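Local coordinates for protein endoglucanase (Clostridium thermocellum, PDB 2E4T) that hydrolyses internal beta-1,4-glucosidic bonds of cellulose and xyloglucan through its glycoside hydrolase family 44 TIM-barrel module, at residues 196-199 / 200-204; 244-247 / 248-252; 302-305 / 306-309; 378-381 / 382-386; 493-497 / 498-502. All blocks are in the same frame, centred on the assembly; numbering follows the deposited sequence.

Contact 1. Residues 196-199 / 200-204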
loop_
_atom_site.group_PDB
_atom_site.type_symbol
_atom_site.label_atom_id
_atom_site.label_comp_id
_atom_site.label_asym_id
_atom_site.label_seq_id
_atom_site.Cartn_x
_atom_site.Cartn_y
_atom_site.Cartn_z
ATOM N N ARG A 196 21.148 -4.189 -15.337
ATOM C CA ARG A 196 22.546 -4.456 -14.984
ATOM C C ARG A 196 22.655 -5.428 -13.810
ATOM O O ARG A 196 23.767 -5.945 -13.558
ATOM C CB ARG A 196 23.318 -3.166 -14.660
ATOM C CG ARG A 196 23.223 -1.992 -15.556
ATOM C CD ARG A 196 24.079 -1.956 -16.835
ATOM N NE ARG A 196 23.737 -1.150 -17.901
ATOM C CZ ARG A 196 22.991 -1.473 -18.920
ATOM N NH1 ARG A 196 22.283 -2.591 -19.153
ATOM N NH2 ARG A 196 22.869 -0.466 -19.734
ATOM N N ILE A 197 21.541 -5.660 -13.099
ATOM C CA ILE A 197 21.466 -6.709 -12.069
ATOM C C ILE A 197 20.872 -7.986 -12.621
ATOM O O ILE A 197 21.376 -9.092 -12.353
ATOM C CB ILE A 197 20.602 -6.195 -10.870
ATOM C CG1 ILE A 197 21.261 -5.009 -10.204
ATOM C CG2 ILE A 197 20.373 -7.378 -9.871
ATOM C CD1 ILE A 197 20.473 -4.398 -9.056
ATOM N N HIS A 198 19.782 -7.857 -13.404
ATOM C CA HIS A 198 18.958 -9.000 -13.784
ATOM C C HIS A 198 18.505 -8.803 -15.220
ATOM O O HIS A 198 17.336 -8.476 -15.492
ATOM C CB HIS A 198 17.758 -9.088 -12.842
ATOM C CG HIS A 198 16.991 -10.361 -12.935
ATOM N ND1 HIS A 198 16.237 -10.746 -14.024
ATOM C CD2 HIS A 198 16.862 -11.344 -12.022
ATOM C CE1 HIS A 198 15.691 -11.943 -13.788
ATOM N NE2 HIS A 198 16.057 -12.308 -12.561
ATOM N N PRO A 199 19.407 -8.993 -16.190
ATOM C CA PRO A 199 19.090 -8.701 -17.577
ATOM C C PRO A 199 17.984 -9.553 -18.178
ATOM O O PRO A 199 17.329 -9.114 -19.145
ATOM C CB PRO A 199 20.423 -8.938 -18.321
ATOM C CG PRO A 199 21.202 -9.907 -17.405
ATOM C CD PRO A 199 20.841 -9.383 -16.026
ATOM N N ASP A 200 17.819 -10.787 -17.710
ATOM C CA ASP A 200 16.849 -11.675 -18.327
ATOM C C ASP A 200 15.440 -11.398 -17.759
ATOM O O ASP A 200 15.293 -11.091 -16.560
ATOM C CB ASP A 200 17.249 -13.132 -18.092
ATOM C CG ASP A 200 18.595 -13.472 -18.741
ATOM O OD1 ASP A 200 18.938 -12.845 -19.784
ATOM O OD2 ASP A 200 19.274 -14.396 -18.210
ATOM N N ASN A 201 14.409 -11.567 -18.568
ATOM C CA ASN A 201 13.047 -11.421 -18.079
ATOM C C ASN A 201 12.774 -12.522 -17.060
ATOM O O ASN A 201 12.978 -13.720 -17.357
ATOM C CB ASN A 201 12.053 -11.545 -19.250
ATOM C CG ASN A 201 12.206 -10.414 -20.251
ATOM O OD1 ASN A 201 12.564 -9.301 -19.903
ATOM N ND2 ASN A 201 11.946 -10.694 -21.527
ATOM N N VAL A 202 12.273 -12.141 -15.865
ATOM C CA VAL A 202 12.125 -13.123 -14.805
ATOM C C VAL A 202 11.178 -14.235 -15.194
ATOM O O VAL A 202 10.096 -14.016 -15.797
ATOM C CB VAL A 202 11.672 -12.447 -13.493
ATOM C CG1 VAL A 202 10.228 -11.942 -13.576
ATOM C CG2 VAL A 202 11.918 -13.339 -12.298
ATOM N N THR A 203 11.525 -15.470 -14.844
ATOM C CA THR A 203 10.630 -16.596 -15.024
ATOM C C THR A 203 9.739 -16.789 -13.797
ATOM O O THR A 203 10.116 -16.432 -12.659
ATOM C CB THR A 203 11.424 -17.891 -15.343
ATOM O OG1 THR A 203 12.239 -18.201 -14.219
ATOM C CG2 THR A 203 12.237 -17.759 -16.614
ATOM N N ALA A 204 8.572 -17.363 -14.035
ATOM C CA ALA A 204 7.729 -17.751 -12.915
ATOM C C ALA A 204 8.474 -18.728 -11.972
ATOM O O ALA A 204 8.384 -18.603 -10.741
ATOM C CB ALA A 204 6.437 -18.369 -13.443
#
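The imidazole of His198 meets the carbonyl oxygen of Asp200 at its edge, in the plane of the ring, while Val202 approaches the same ring obliquely. The contact belongs to the loop between helices 190-193 and 204-221 of the family 44 TIM-barrel module, where the chain bends at Pro199 and Asp200 and then runs into the N-terminus of the second helix. With CG anti to the backbone N (chi1 -168°), the His198 ring is brought to the carbonyl of Asp200, and its ND1 reaches Asp200 O at 2.7 Å. The distance is short but the N-H points well off the oxygen, at an angle of 120°, which makes this a weak hydrogen bond. The other ring nitrogen, NE2, is hydrogen-bonded to Glu206 OE2, so the two nitrogens tie the bend to the first turn of helix 204-221, and the ring of Trp190 also meets the imidazole, with planes at about 45°. Asn201 OD1 is hydrogen-bonded to Ser191 OG, and Thr203, at the N-cap of helix 204-221, takes the N-H of Glu206 on its OG1. At the bend itself Asp200 CB packs 3.7 Å from Pro199 C. His198 CE1, a ring atom, lies 3.9 Å from Val202 CA and 4.1 Å from Val202 CB.

Contact 2. Residues 244-247 / 248-252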
loop_
_atom_site.group_PDB
_atom_site.type_symbol
_atom_site.label_atom_id
_atom_site.label_comp_id
_atom_site.label_asym_id
_atom_site.label_seq_id
_atom_site.Cartn_x
_atom_site.Cartn_y
_atom_site.Cartn_z
ATOM N N ALA A 244 5.872 -13.643 -18.935
ATOM C CA ALA A 244 7.101 -14.308 -18.484
ATOM C C ALA A 244 7.427 -15.444 -19.445
ATOM O O ALA A 244 6.549 -16.147 -19.953
ATOM C CB ALA A 244 6.920 -14.844 -17.080
ATOM N N PRO A 245 8.730 -15.704 -19.671
ATOM C CA PRO A 245 9.102 -16.662 -20.726
ATOM C C PRO A 245 8.629 -18.078 -20.519
ATOM O O PRO A 245 8.528 -18.824 -21.509
ATOM C CB PRO A 245 10.642 -16.566 -20.786
ATOM C CG PRO A 245 11.056 -15.420 -20.043
ATOM C CD PRO A 245 9.912 -14.926 -19.237
ATOM N N ASP A 246 8.384 -18.482 -19.284
ATOM C CA ASP A 246 7.905 -19.829 -18.964
ATOM C C ASP A 246 6.414 -19.865 -18.627
ATOM O O ASP A 246 5.921 -20.919 -18.207
ATOM C CB ASP A 246 8.710 -20.493 -17.851
ATOM C CG ASP A 246 8.634 -19.721 -16.533
ATOM O OD1 ASP A 246 8.154 -18.567 -16.523
ATOM O OD2 ASP A 246 9.090 -20.333 -15.504
ATOM N N TRP A 247 5.679 -18.756 -18.858
ATOM C CA TRP A 247 4.280 -18.747 -18.436
ATOM C C TRP A 247 3.408 -19.697 -19.257
ATOM O O TRP A 247 2.422 -20.238 -18.744
ATOM C CB TRP A 247 3.735 -17.311 -18.406
ATOM C CG TRP A 247 2.349 -17.217 -17.886
ATOM C CD1 TRP A 247 1.291 -16.706 -18.574
ATOM C CD2 TRP A 247 1.837 -17.628 -16.593
ATOM N NE1 TRP A 247 0.150 -16.760 -17.795
ATOM C CE2 TRP A 247 0.455 -17.359 -16.602
ATOM C CE3 TRP A 247 2.407 -18.201 -15.442
ATOM C CZ2 TRP A 247 -0.384 -17.661 -15.523
ATOM C CZ3 TRP A 247 1.563 -18.500 -14.363
ATOM C CH2 TRP A 247 0.191 -18.251 -14.427
ATOM N N GLY A 248 3.785 -19.964 -20.506
ATOM C CA GLY A 248 2.992 -20.895 -21.331
ATOM C C GLY A 248 2.973 -22.294 -20.760
ATOM O O GLY A 248 2.035 -23.058 -21.028
ATOM N N THR A 249 4.038 -22.700 -20.060
ATOM C CA THR A 249 4.084 -23.999 -19.418
ATOM C C THR A 249 3.654 -23.902 -17.966
ATOM O O THR A 249 2.762 -24.642 -17.512
ATOM C CB THR A 249 5.471 -24.638 -19.538
ATOM O OG1 THR A 249 6.478 -23.705 -19.213
ATOM C CG2 THR A 249 5.680 -25.117 -20.969
ATOM N N GLU A 250 4.241 -22.962 -17.200
ATOM C CA GLU A 250 3.914 -22.910 -15.788
ATOM C C GLU A 250 2.461 -22.511 -15.532
ATOM O O GLU A 250 1.877 -22.919 -14.535
ATOM C CB GLU A 250 4.844 -21.903 -15.099
ATOM C CG GLU A 250 6.280 -22.364 -15.024
ATOM C CD GLU A 250 6.377 -23.685 -14.276
ATOM O OE1 GLU A 250 6.023 -23.749 -13.086
ATOM O OE2 GLU A 250 6.801 -24.688 -14.921
ATOM N N GLY A 251 1.897 -21.683 -16.413
ATOM C CA GLY A 251 0.541 -21.180 -16.202
ATOM C C GLY A 251 -0.561 -22.074 -16.693
ATOM O O GLY A 251 -1.728 -21.697 -16.591
ATOM N N GLU A 252 -0.236 -23.266 -17.163
ATOM C CA GLU A 252 -1.290 -24.177 -17.646
ATOM C C GLU A 252 -2.263 -24.460 -16.505
ATOM O O GLU A 252 -1.859 -24.901 -15.399
ATOM C CB GLU A 252 -0.668 -25.491 -18.154
ATOM C CG GLU A 252 -1.760 -26.411 -18.716
ATOM C CD GLU A 252 -1.255 -27.665 -19.334
ATOM O OE1 GLU A 252 -0.062 -27.980 -19.256
ATOM O OE2 GLU A 252 -2.088 -28.397 -19.885
#
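Asp246 O accepts from two amides of the short helix 247-250: Glu250 N at 2.8 Å with a nearly straight N-H (171°), and Thr249 N at 3.2 Å from above the carbonyl plane. The type I beta turn from Ala244 to Trp247 runs straight into this helix. One residue on, Gly251 N binds Trp247 O at 2.8 Å, and Gly251 then leaves the helical conformation. The indole of Trp247 folds back along the helical turn because CG stands anti to the backbone N (chi1 -176°). One face of its six-membered ring receives Gly251 CA in a CH-pi contact, 3.4 Å from the ring centroid and only 11° off the normal. Having no side chain, Gly251 lays its CA directly on the ring. Asp246 holds the N-cap position, yet its carboxylate makes no bond to the amides of its own helix. Instead OD1 accepts from Ala204 N and OD2 forms a salt bridge with Lys205, both at the start of helix 204-221. Glu250 lays its CG 3.5 Å from Asp246 OD2 and bends at chi2, with OE1 bonded to Tyr260 OH. The nearest charged oxygens of the two acids, Asp246 OD2 and Glu250 OE2, remain 5.0 Å apart, and the neighbouring lysine probably offsets much of their mutual repulsion.

Contact 3. Residues 302-305 / 306-309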
loop_
_atom_site.group_PDB
_atom_site.type_symbol
_atom_site.label_atom_id
_atom_site.label_comp_id
_atom_site.label_asym_id
_atom_site.label_seq_id
_atom_site.Cartn_x
_atom_site.Cartn_y
_atom_site.Cartn_z
ATOM N N ARG A 302 -6.851 21.016 -14.427
ATOM C CA ARG A 302 -7.902 21.825 -15.061
ATOM C C ARG A 302 -8.896 20.993 -15.831
ATOM O O ARG A 302 -9.929 21.509 -16.257
ATOM C CB ARG A 302 -7.312 22.857 -16.017
ATOM C CG ARG A 302 -6.498 23.910 -15.313
ATOM C CD ARG A 302 -5.037 23.727 -15.393
ATOM N NE ARG A 302 -4.590 23.759 -16.783
ATOM C CZ ARG A 302 -3.361 23.431 -17.159
ATOM N NH1 ARG A 302 -2.474 23.049 -16.241
ATOM N NH2 ARG A 302 -3.024 23.469 -18.446
ATOM N N ASN A 303 -8.568 19.725 -16.109
ATOM C CA ASN A 303 -9.389 18.913 -16.994
ATOM C C ASN A 303 -10.510 18.280 -16.156
ATOM O O ASN A 303 -10.304 17.302 -15.395
ATOM C CB ASN A 303 -8.510 17.845 -17.646
ATOM C CG ASN A 303 -9.258 17.040 -18.685
ATOM O OD1 ASN A 303 -10.452 16.741 -18.555
ATOM N ND2 ASN A 303 -8.541 16.704 -19.763
ATOM N N ILE A 304 -11.678 18.917 -16.229
ATOM C CA ILE A 304 -12.795 18.541 -15.365
ATOM C C ILE A 304 -13.199 17.089 -15.629
ATOM O O ILE A 304 -13.540 16.380 -14.676
ATOM C CB ILE A 304 -13.990 19.489 -15.560
ATOM C CG1 ILE A 304 -13.560 20.924 -15.290
ATOM C CG2 ILE A 304 -15.174 19.071 -14.735
ATOM C CD1 ILE A 304 -12.978 21.187 -13.931
ATOM N N GLU A 305 -13.201 16.631 -16.880
ATOM C CA GLU A 305 -13.536 15.244 -17.158
ATOM C C GLU A 305 -12.538 14.269 -16.533
ATOM O O GLU A 305 -12.929 13.192 -16.034
ATOM C CB GLU A 305 -13.712 14.998 -18.665
ATOM C CG GLU A 305 -14.936 15.658 -19.235
ATOM C CD GLU A 305 -16.191 14.929 -18.771
ATOM O OE1 GLU A 305 -16.191 13.663 -18.764
ATOM O OE2 GLU A 305 -17.161 15.607 -18.381
ATOM N N THR A 306 -11.261 14.629 -16.520
ATOM C CA THR A 306 -10.290 13.774 -15.794
ATOM C C THR A 306 -10.620 13.754 -14.299
ATOM O O THR A 306 -10.562 12.703 -13.646
ATOM C CB THR A 306 -8.843 14.210 -16.011
ATOM O OG1 THR A 306 -8.604 14.494 -17.392
ATOM C CG2 THR A 306 -7.856 13.187 -15.491
ATOM N N ASN A 307 -10.893 14.954 -13.756
ATOM C CA ASN A 307 -11.207 15.026 -12.315
ATOM C C ASN A 307 -12.454 14.193 -11.975
ATOM O O ASN A 307 -12.479 13.507 -10.923
ATOM C CB ASN A 307 -11.418 16.462 -11.917
ATOM C CG ASN A 307 -10.183 17.324 -12.094
ATOM O OD1 ASN A 307 -9.036 16.810 -12.136
ATOM N ND2 ASN A 307 -10.385 18.650 -12.150
ATOM N N LYS A 308 -13.475 14.237 -12.848
ATOM C CA LYS A 308 -14.689 13.447 -12.612
ATOM C C LYS A 308 -14.353 11.950 -12.674
ATOM O O LYS A 308 -14.884 11.168 -11.872
ATOM C CB LYS A 308 -15.773 13.836 -13.596
ATOM C CG LYS A 308 -16.367 15.174 -13.279
ATOM C CD LYS A 308 -17.406 15.593 -14.312
ATOM C CE LYS A 308 -18.083 16.913 -13.874
ATOM N NZ LYS A 308 -19.001 17.383 -14.931
ATOM N N ALA A 309 -13.502 11.532 -13.627
ATOM C CA ALA A 309 -13.134 10.130 -13.715
ATOM C C ALA A 309 -12.343 9.715 -12.467
ATOM O O ALA A 309 -12.458 8.571 -12.011
ATOM C CB ALA A 309 -12.306 9.868 -14.974
#
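Asn303 reaches over the first turn of helix 304-312 to meet Thr306, as an asparagine N-cap on a helix of the catalytic module. Its side chain starts at CB, which lies 3.4 Å from Thr306 OG1. CG, anti to the backbone N (chi1 -174°), comes to 2.9 Å from Thr306 OG1, and the amide is turned across the threonine, the two side chains crossing at about a right angle. At the tip, OD1 accepts the amide hydrogen of Thr306 N at 3.0 Å with an N-H angle of 159°; the donor sits well above the plane of the side-chain carbonyl. ND2, the other branch, donates to Gly291 O, so that both ends of the amide are used and its rotation is fixed. The hydroxyl of Thr306 is not bonded to the asparagine despite its closeness; it pairs with Glu293 OE2 and Gly290 O, which fastens the helix start to the segment around strands 289-290 and 293-294. Asn307 N binds Asn303 O in the carbonyl plane. The extended chain of Lys308 runs past Ile304, its CG 3.4 Å from Ile304 O, and both side chains touch Tyr455. Glu305 comes near the same lysine without forming a salt bridge, Glu305 OE2 to Lys308 NZ being 4.3 Å. The hydrocarbon contact beside it is closer: Ile304 CG2 lies 3.7 Å from Lys308 CE.

Contact 4. Residues 378-381 / 382-386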
loop_
_atom_site.group_PDB
_atom_site.type_symbol
_atom_site.label_atom_id
_atom_site.label_comp_id
_atom_site.label_asym_id
_atom_site.label_seq_id
_atom_site.Cartn_x
_atom_site.Cartn_y
_atom_site.Cartn_z
ATOM N N LEU A 378 -9.354 4.744 0.893
ATOM C CA LEU A 378 -9.096 4.257 2.256
ATOM C C LEU A 378 -10.361 3.610 2.875
ATOM O O LEU A 378 -10.258 2.623 3.629
ATOM C CB LEU A 378 -8.589 5.381 3.127
ATOM C CG LEU A 378 -7.233 5.913 2.716
ATOM C CD1 LEU A 378 -6.920 7.177 3.564
ATOM C CD2 LEU A 378 -6.132 4.872 2.842
ATOM N N GLY A 379 -11.537 4.189 2.573
ATOM C CA GLY A 379 -12.786 3.583 3.044
ATOM C C GLY A 379 -12.956 2.167 2.463
ATOM O O GLY A 379 -13.346 1.221 3.189
ATOM N N ILE A 380 -12.682 2.030 1.162
ATOM C CA ILE A 380 -12.777 0.749 0.482
ATOM C C ILE A 380 -11.773 -0.253 1.061
ATOM O O ILE A 380 -12.125 -1.425 1.312
ATOM C CB ILE A 380 -12.546 0.987 -1.045
ATOM C CG1 ILE A 380 -13.715 1.777 -1.623
ATOM C CG2 ILE A 380 -12.315 -0.325 -1.774
ATOM C CD1 ILE A 380 -13.344 2.535 -2.888
ATOM N N PHE A 381 -10.528 0.157 1.213
ATOM C CA PHE A 381 -9.528 -0.747 1.780
ATOM C C PHE A 381 -10.009 -1.284 3.119
ATOM O O PHE A 381 -9.850 -2.481 3.438
ATOM C CB PHE A 381 -8.190 -0.051 1.954
ATOM C CG PHE A 381 -7.421 0.257 0.670
ATOM C CD1 PHE A 381 -7.759 -0.289 -0.558
ATOM C CD2 PHE A 381 -6.311 1.065 0.736
ATOM C CE1 PHE A 381 -7.005 -0.012 -1.723
ATOM C CE2 PHE A 381 -5.554 1.346 -0.426
ATOM C CZ PHE A 381 -5.889 0.789 -1.610
ATOM N N GLY A 382 -10.562 -0.392 3.948
ATOM C CA GLY A 382 -10.999 -0.842 5.278
ATOM C C GLY A 382 -12.160 -1.796 5.195
ATOM O O GLY A 382 -12.033 -2.895 5.800
ATOM N N LYS A 383 -13.175 -1.431 4.400
ATOM C CA LYS A 383 -14.439 -2.170 4.306
ATOM C C LYS A 383 -14.229 -3.541 3.708
ATOM O O LYS A 383 -14.885 -4.516 4.109
ATOM C CB LYS A 383 -15.412 -1.350 3.454
ATOM C CG LYS A 383 -16.774 -1.974 3.206
ATOM C CD LYS A 383 -17.699 -0.972 2.491
ATOM C CE LYS A 383 -19.051 -1.568 2.159
ATOM N NZ LYS A 383 -19.904 -0.558 1.539
ATOM N N TYR A 384 -13.346 -3.649 2.686
ATOM C CA TYR A 384 -13.185 -4.878 1.934
ATOM C C TYR A 384 -12.058 -5.729 2.471
ATOM O O TYR A 384 -11.828 -6.823 1.929
ATOM C CB TYR A 384 -13.179 -4.596 0.414
ATOM C CG TYR A 384 -14.517 -4.050 -0.117
ATOM C CD1 TYR A 384 -15.541 -4.906 -0.446
ATOM C CD2 TYR A 384 -14.778 -2.724 -0.156
ATOM C CE1 TYR A 384 -16.788 -4.413 -0.858
ATOM C CE2 TYR A 384 -16.014 -2.198 -0.560
ATOM C CZ TYR A 384 -17.039 -3.066 -0.864
ATOM O OH TYR A 384 -18.264 -2.531 -1.197
ATOM N N GLY A 385 -11.364 -5.312 3.516
ATOM C CA GLY A 385 -10.442 -6.206 4.192
ATOM C C GLY A 385 -9.010 -6.167 3.745
ATOM O O GLY A 385 -8.260 -7.127 4.053
ATOM N N VAL A 386 -8.560 -5.078 3.113
ATOM C CA VAL A 386 -7.136 -4.940 2.848
ATOM C C VAL A 386 -6.389 -4.813 4.166
ATOM O O VAL A 386 -6.855 -4.187 5.115
ATOM C CB VAL A 386 -6.909 -3.704 1.921
ATOM C CG1 VAL A 386 -5.476 -3.347 1.767
ATOM C CG2 VAL A 386 -7.573 -3.955 0.574
#
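Starting at Leu378, three carbonyls in a row accept amides four residues on, until Gly385 turns the backbone out with a positive phi of 93° in a Schellman motif. The motif lies at the C-terminal end of helix 368-384, the helical arm of the beta-alpha-beta crossover between strands 354-360 and 388-391 of the TIM barrel. Its outer bond runs from Val386 N to Phe381 O at 2.9 Å, in the carbonyl plane; its inner one, from Gly385 N to Gly382 O, is weak at 3.4 Å. Gly385 N makes a further weak, bent bond to Phe381 O at 3.2 Å. As is usual for this motif, the residues flanking the reversal pack together. Phe381 and Val386 cross obliquely, with Phe381 CD1 against Val386 CG2 at 3.8 Å and Val386 CG1 over one face of the Phe381 ring. Both side chains pack on Ile27 of strand 26-30, and the Phe381 ring also meets Tyr360 edge-to-face. Ile380 packs on Tyr384, its CG2 brought alongside by lying anti to the backbone N, 3.8 Å from Tyr384 CD2. Lys383 CG lies over one face of the phenol ring near the rim; the ring of Trp318 also meets it, planes about 15° apart. Ile380 O, already accepting Tyr384 N at 2.9 Å, also sits at the edge of the tyrosine ring, in its plane, 3.3 Å from Tyr384 CD2.

Contact 5. Residues 493-497 / 498-502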
loop_
_atom_site.group_PDB
_atom_site.type_symbol
_atom_site.label_atom_id
_atom_site.label_comp_id
_atom_site.label_asym_id
_atom_site.label_seq_id
_atom_site.Cartn_x
_atom_site.Cartn_y
_atom_site.Cartn_z
ATOM N N VAL A 493 -27.335 18.467 15.299
ATOM C CA VAL A 493 -28.012 18.355 16.561
ATOM C C VAL A 493 -29.450 17.895 16.497
ATOM O O VAL A 493 -30.000 17.568 17.563
ATOM C CB VAL A 493 -27.982 19.697 17.354
ATOM C CG1 VAL A 493 -26.554 20.213 17.527
ATOM C CG2 VAL A 493 -28.871 20.722 16.687
ATOM N N ASN A 494 -30.097 17.884 15.344
ATOM C CA ASN A 494 -31.511 17.538 15.335
ATOM C C ASN A 494 -31.679 16.112 14.862
ATOM O O ASN A 494 -31.999 15.823 13.704
ATOM C CB ASN A 494 -32.350 18.542 14.516
ATOM C CG ASN A 494 -33.761 18.505 15.043
ATOM O OD1 ASN A 494 -34.300 17.385 15.241
ATOM N ND2 ASN A 494 -34.353 19.658 15.347
ATOM N N ILE A 495 -31.410 15.192 15.785
ATOM C CA ILE A 495 -31.440 13.763 15.533
ATOM C C ILE A 495 -32.707 13.233 16.201
ATOM O O ILE A 495 -32.913 13.405 17.398
ATOM C CB ILE A 495 -30.180 13.071 16.061
ATOM C CG1 ILE A 495 -28.914 13.768 15.460
ATOM C CG2 ILE A 495 -30.255 11.586 15.715
ATOM C CD1 ILE A 495 -27.631 13.241 16.011
ATOM N N LYS A 496 -33.611 12.695 15.379
ATOM C CA LYS A 496 -34.901 12.188 15.859
ATOM C C LYS A 496 -34.930 10.692 15.650
ATOM O O LYS A 496 -34.936 10.214 14.505
ATOM C CB LYS A 496 -36.064 12.851 15.149
ATOM C CG LYS A 496 -36.197 14.305 15.537
ATOM C CD LYS A 496 -37.562 14.780 15.051
ATOM C CE LYS A 496 -37.824 16.257 15.315
ATOM N NZ LYS A 496 -36.989 17.221 14.485
ATOM N N ASP A 497 -34.926 9.932 16.728
ATOM C CA ASP A 497 -34.935 8.473 16.606
ATOM C C ASP A 497 -33.827 8.007 15.651
ATOM O O ASP A 497 -34.103 7.207 14.736
ATOM C CB ASP A 497 -36.316 8.002 16.110
ATOM C CG ASP A 497 -37.440 8.262 17.123
ATOM O OD1 ASP A 497 -37.179 8.338 18.348
ATOM O OD2 ASP A 497 -38.602 8.390 16.686
ATOM N N ASN A 498 -32.627 8.579 15.818
ATOM C CA ASN A 498 -31.452 8.153 15.024
ATOM C C ASN A 498 -31.647 8.409 13.530
ATOM O O ASN A 498 -31.035 7.719 12.701
ATOM C CB ASN A 498 -31.099 6.693 15.361
ATOM C CG ASN A 498 -30.248 6.597 16.592
ATOM O OD1 ASN A 498 -29.719 7.556 17.103
ATOM N ND2 ASN A 498 -30.112 5.354 17.100
ATOM N N THR A 499 -32.394 9.455 13.192
ATOM C CA THR A 499 -32.501 9.961 11.836
ATOM C C THR A 499 -32.130 11.424 11.846
ATOM O O THR A 499 -32.431 12.160 12.804
ATOM C CB THR A 499 -33.906 9.771 11.232
ATOM O OG1 THR A 499 -34.831 10.711 11.840
ATOM C CG2 THR A 499 -34.397 8.335 11.361
ATOM N N PHE A 500 -31.519 11.887 10.762
ATOM C CA PHE A 500 -31.228 13.305 10.583
ATOM C C PHE A 500 -31.013 13.554 9.095
ATOM O O PHE A 500 -30.781 12.621 8.332
ATOM C CB PHE A 500 -30.038 13.779 11.442
ATOM C CG PHE A 500 -28.743 13.094 11.131
ATOM C CD1 PHE A 500 -27.870 13.619 10.164
ATOM C CD2 PHE A 500 -28.358 11.965 11.808
ATOM C CE1 PHE A 500 -26.644 13.034 9.904
ATOM C CE2 PHE A 500 -27.137 11.354 11.540
ATOM C CZ PHE A 500 -26.290 11.897 10.579
ATOM N N THR A 501 -31.056 14.829 8.721
ATOM C CA THR A 501 -30.757 15.236 7.361
ATOM C C THR A 501 -29.583 16.213 7.389
ATOM O O THR A 501 -29.570 17.149 8.189
ATOM C CB THR A 501 -31.977 15.930 6.740
ATOM O OG1 THR A 501 -33.049 14.973 6.684
ATOM C CG2 THR A 501 -31.695 16.530 5.372
ATOM N N TYR A 502 -28.632 16.011 6.452
ATOM C CA TYR A 502 -27.440 16.805 6.445
ATOM C C TYR A 502 -27.082 17.082 4.988
ATOM O O TYR A 502 -26.848 16.158 4.207
ATOM C CB TYR A 502 -26.300 16.042 7.129
ATOM C CG TYR A 502 -25.037 16.869 7.343
ATOM C CD1 TYR A 502 -25.079 18.066 8.076
ATOM C CD2 TYR A 502 -23.798 16.431 6.883
ATOM C CE1 TYR A 502 -23.937 18.799 8.338
ATOM C CE2 TYR A 502 -22.654 17.157 7.158
ATOM C CZ TYR A 502 -22.711 18.346 7.845
ATOM O OH TYR A 502 -21.552 19.054 8.094
#
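Ile495 and Phe500 lie side by side, pointing the same way, across a type I' beta turn that runs from Lys496 to Thr499. The turn joins the loop 493-497 to strand 499-504, an edge strand of the beta domain that accompanies the barrel. Phe500 carries CG between its backbone N and carbonyl carbon (chi1 61°), with CD2 4.1 Å from Ile495 CG1. The isoleucine meets the phenyl ring obliquely. Both side chains reach Leu514 of strand 508-514, and Phe500 stacks on Phe463 of the adjoining strand. Asp497 and Asn498, at the two corners, have the positive phi of this turn type. The Asn498 amide bonds Lys469 O through ND2 and Tyr471 N through OD1, pinning the turn to the neighbouring loop. Lys496, in one of its two conformers, is bent at chi4 and places NZ 2.8 Å from Asn494 OD1, above the plane of that amide. The turn is closed by Thr499 N to Lys496 O at 3.0 Å, the donor standing above the carbonyl plane, and Lys496 N returns a bond to Thr499 O at 2.9 Å. Lys496 O thus accepts two hydrogens from one residue, the second coming, in the carbonyl plane, from the hydroxyl Thr499 OG1 at 2.7 Å.

Contacts 1 and 2 touch, their centres 15 Å apart: besides the bond between Ala204 and Asp246, Val202 O packs on Ala244 CB at 3.5 Å. The turn of 244-252 thus helps to cap the helix that 196-204 begins. Contacts 3 and 4 occupy later helices of the module, centres 25 Å apart and nearest atoms about 11 Å apart. Contact 4 is the one closest to an annotated site, the side chain of Leu378 being about 9 Å from that of the zinc ligand Glu401. Contact 5 sits in the beta domain, its centre about 60 Å from that of contact 1, on the opposite side of the chain's centre.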